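Local coordinates for protein Beta/alpha-amylase (Paenibacillus polymyxa, PDB 3VOC) that hydrolyses alpha-1,4-glucosidic bonds in starch, its beta-amylase domain releasing successive maltose units from the non-reducing chain ends, at residues T196-N199 with D200-S204. Sequence-based numbering, arbitrary orientation.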
ATOM      1  N   THR A 196      17.179   6.400 -19.576  1.00 16.43           N
ATOM      2  CA  THR A 196      16.356   6.156 -20.760  1.00 17.12           C
ATOM      3  C   THR A 196      15.142   7.090 -20.783  1.00 16.50           C
ATOM      4  O   THR A 196      14.816   7.681 -21.825  1.00 16.24           O
ATOM      5  CB  THR A 196      15.930   4.674 -20.853  1.00 17.87           C
ATOM      6  OG1 THR A 196      17.092   3.853 -20.794  1.00 19.69           O
ATOM      7  CG2 THR A 196      15.206   4.382 -22.160  1.00 19.71           C
ATOM      8  N   ALA A 197      14.487   7.243 -19.636  1.00 15.74           N
ATOM      9  CA  ALA A 197      13.349   8.158 -19.538  1.00 14.87           C
ATOM     10  C   ALA A 197      13.743   9.598 -19.907  1.00 14.75           C
ATOM     11  O   ALA A 197      12.972  10.310 -20.579  1.00 14.41           O
ATOM     12  CB  ALA A 197      12.742   8.114 -18.137  1.00 15.29           C
ATOM     13  N   MET A 198      14.930  10.040 -19.494  1.00 14.32           N
ATOM     14  CA  MET A 198      15.340  11.411 -19.824  1.00 15.05           C
ATOM     15  C   MET A 198      15.779  11.571 -21.278  1.00 15.93           C
ATOM     16  O   MET A 198      15.525  12.607 -21.910  1.00 16.01           O
ATOM     17  CB  MET A 198      16.422  11.904 -18.867  1.00 15.16           C
ATOM     18  CG  MET A 198      15.935  12.015 -17.409  1.00 14.88           C
ATOM     19  SD  MET A 198      14.514  13.110 -17.194  1.00 16.89           S
ATOM     20  CE  MET A 198      13.156  11.909 -17.108  1.00 16.28           C
ATOM     21  N   ASN A 199      16.460  10.559 -21.797  1.00 16.88           N
ATOM     22  CA  ASN A 199      16.785  10.519 -23.231  1.00 18.26           C
ATOM     23  C   ASN A 199      15.531  10.529 -24.122  1.00 18.54           C
ATOM     24  O   ASN A 199      15.467  11.275 -25.106  1.00 18.82           O
ATOM     25  CB  ASN A 199      17.652   9.314 -23.563  1.00 18.01           C
ATOM     26  CG  ASN A 199      18.422   9.493 -24.872  1.00 20.35           C
ATOM     27  OD1 ASN A 199      19.206  10.435 -25.027  1.00 20.17           O
ATOM     28  ND2 ASN A 199      18.204   8.581 -25.813  1.00 22.87           N
ATOM     29  N   ASP A 200      14.540   9.721 -23.761  1.00 18.26           N
ATOM     30  CA  ASP A 200      13.239   9.734 -24.442  1.00 18.62           C
ATOM     31  C   ASP A 200      12.518  11.065 -24.326  1.00 17.76           C
ATOM     32  O   ASP A 200      11.902  11.525 -25.293  1.00 17.70           O
ATOM     33  CB  ASP A 200      12.329   8.616 -23.916  1.00 18.53           C
ATOM     34  CG  ASP A 200      12.796   7.247 -24.341  1.00 20.87           C
ATOM     35  OD1 ASP A 200      13.692   7.172 -25.211  1.00 24.57           O
ATOM     36  OD2 ASP A 200      12.279   6.244 -23.802  1.00 23.75           O
ATOM     37  N   LYS A 201      12.586  11.688 -23.152  1.00 17.24           N
ATOM     38  CA  LYS A 201      11.889  12.960 -22.965  1.00 17.00           C
ATOM     39  C   LYS A 201      12.559  14.093 -23.766  1.00 17.00           C
ATOM     40  O   LYS A 201      11.896  14.798 -24.526  1.00 16.42           O
ATOM     41  CB  LYS A 201      11.790  13.329 -21.483  1.00 16.77           C
ATOM     42  CG  LYS A 201      11.107  14.667 -21.229  1.00 15.64           C
ATOM     43  CD  LYS A 201      10.900  14.965 -19.746  1.00 14.70           C
ATOM     44  CE  LYS A 201      10.154  16.278 -19.555  1.00 16.37           C
ATOM     45  NZ  LYS A 201       9.830  16.515 -18.118  1.00 15.80           N
ATOM     46  N   TYR A 202      13.869  14.265 -23.589  1.00 16.73           N
ATOM     47  CA  TYR A 202      14.545  15.419 -24.181  1.00 17.07           C
ATOM     48  C   TYR A 202      15.179  15.141 -25.532  1.00 17.22           C
ATOM     49  O   TYR A 202      15.328  16.066 -26.336  1.00 17.16           O
ATOM     50  CB  TYR A 202      15.554  16.010 -23.205  1.00 16.86           C
ATOM     51  CG  TYR A 202      14.862  16.561 -21.995  1.00 16.84           C
ATOM     52  CD1 TYR A 202      14.042  17.690 -22.098  1.00 17.27           C
ATOM     53  CD2 TYR A 202      15.000  15.948 -20.742  1.00 15.96           C
ATOM     54  CE1 TYR A 202      13.384  18.198 -21.000  1.00 15.80           C
ATOM     55  CE2 TYR A 202      14.345  16.457 -19.627  1.00 15.92           C
ATOM     56  CZ  TYR A 202      13.539  17.578 -19.767  1.00 16.94           C
ATOM     57  OH  TYR A 202      12.904  18.104 -18.676  1.00 15.46           O
ATOM     58  N   GLY A 203      15.538  13.873 -25.772  1.00 17.63           N
ATOM     59  CA  GLY A 203      15.984  13.419 -27.085  1.00 17.87           C
ATOM     60  C   GLY A 203      17.462  13.107 -27.227  1.00 18.15           C
ATOM     61  O   GLY A 203      17.840  12.375 -28.119  1.00 18.50           O
ATOM     62  N   SER A 204      18.305  13.661 -26.357  1.00 17.63           N
ATOM     63  CA  SER A 204      19.745  13.410 -26.438  1.00 17.19           C
ATOM     64  C   SER A 204      20.391  13.912 -25.169  1.00 17.21           C
ATOM     65  O   SER A 204      19.780  14.649 -24.419  1.00 16.60           O
ATOM     66  CB  SER A 204      20.365  14.135 -27.637  1.00 17.39           C
ATOM     67  OG  SER A 204      20.257  15.541 -27.461  1.00 16.37           O
TER
HETATM   68  O   HOH W   1      16.251   6.435 -25.261  1.00 33.55           O
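A water molecule joins the side chains of Asn-199 and Asp-200: it donates to Asp-200 OD1 at 2.7 Å and accepts from Asn-199 ND2 at 3.0 Å. In Asn-199, chi1 swings the amide beside the carbonyl carbon, with CG anti to the backbone N, and chi2 (59°) turns ND2 toward the water and OD1 toward Ser-204 CA, 3.3 Å away. The Asp-200 side chain runs alongside that of Thr-196, and OD2 approaches CG2 of Thr-196 at 3.8 Å; the hydroxyl of Thr-196 is instead bound to the carbonyl of Asn-192, one turn back.

Four i to i+4 bonds run along the backbone: Asp-200 N to Thr-196 O (2.8 Å), Lys-201 N to Ala-197 O, Tyr-202 N to Met-198 O, and a weak last one from Gly-203 N to Asn-199 O, with an N-H...O angle of 129°.

On another flank Met-198 meets Tyr-202. The bent methionine chain brings SD to 4.1 Å from Tyr-202 CE2. SD is 5.4 Å from the centroid of the Tyr-202 ring and 76° off its normal, a Met-aromatic contact at the edge. One ring face is covered at its centre by Lys-201 CG, and Asp-244 of helix 240-268 secures both tips, through a salt bridge to Lys-201 NZ and a hydrogen bond with Tyr-202 OH.

Gly-203 leaves the helix with positive phi, and Ser-204 OG then caps Lys-207 N: a glycine-terminated helix end followed directly by a serine N-cap, joining helices 188-202 and 205-212 in the long excursion between barrel strands 153-156 and 275-279 of this glycoside hydrolase family 14 TIM barrel.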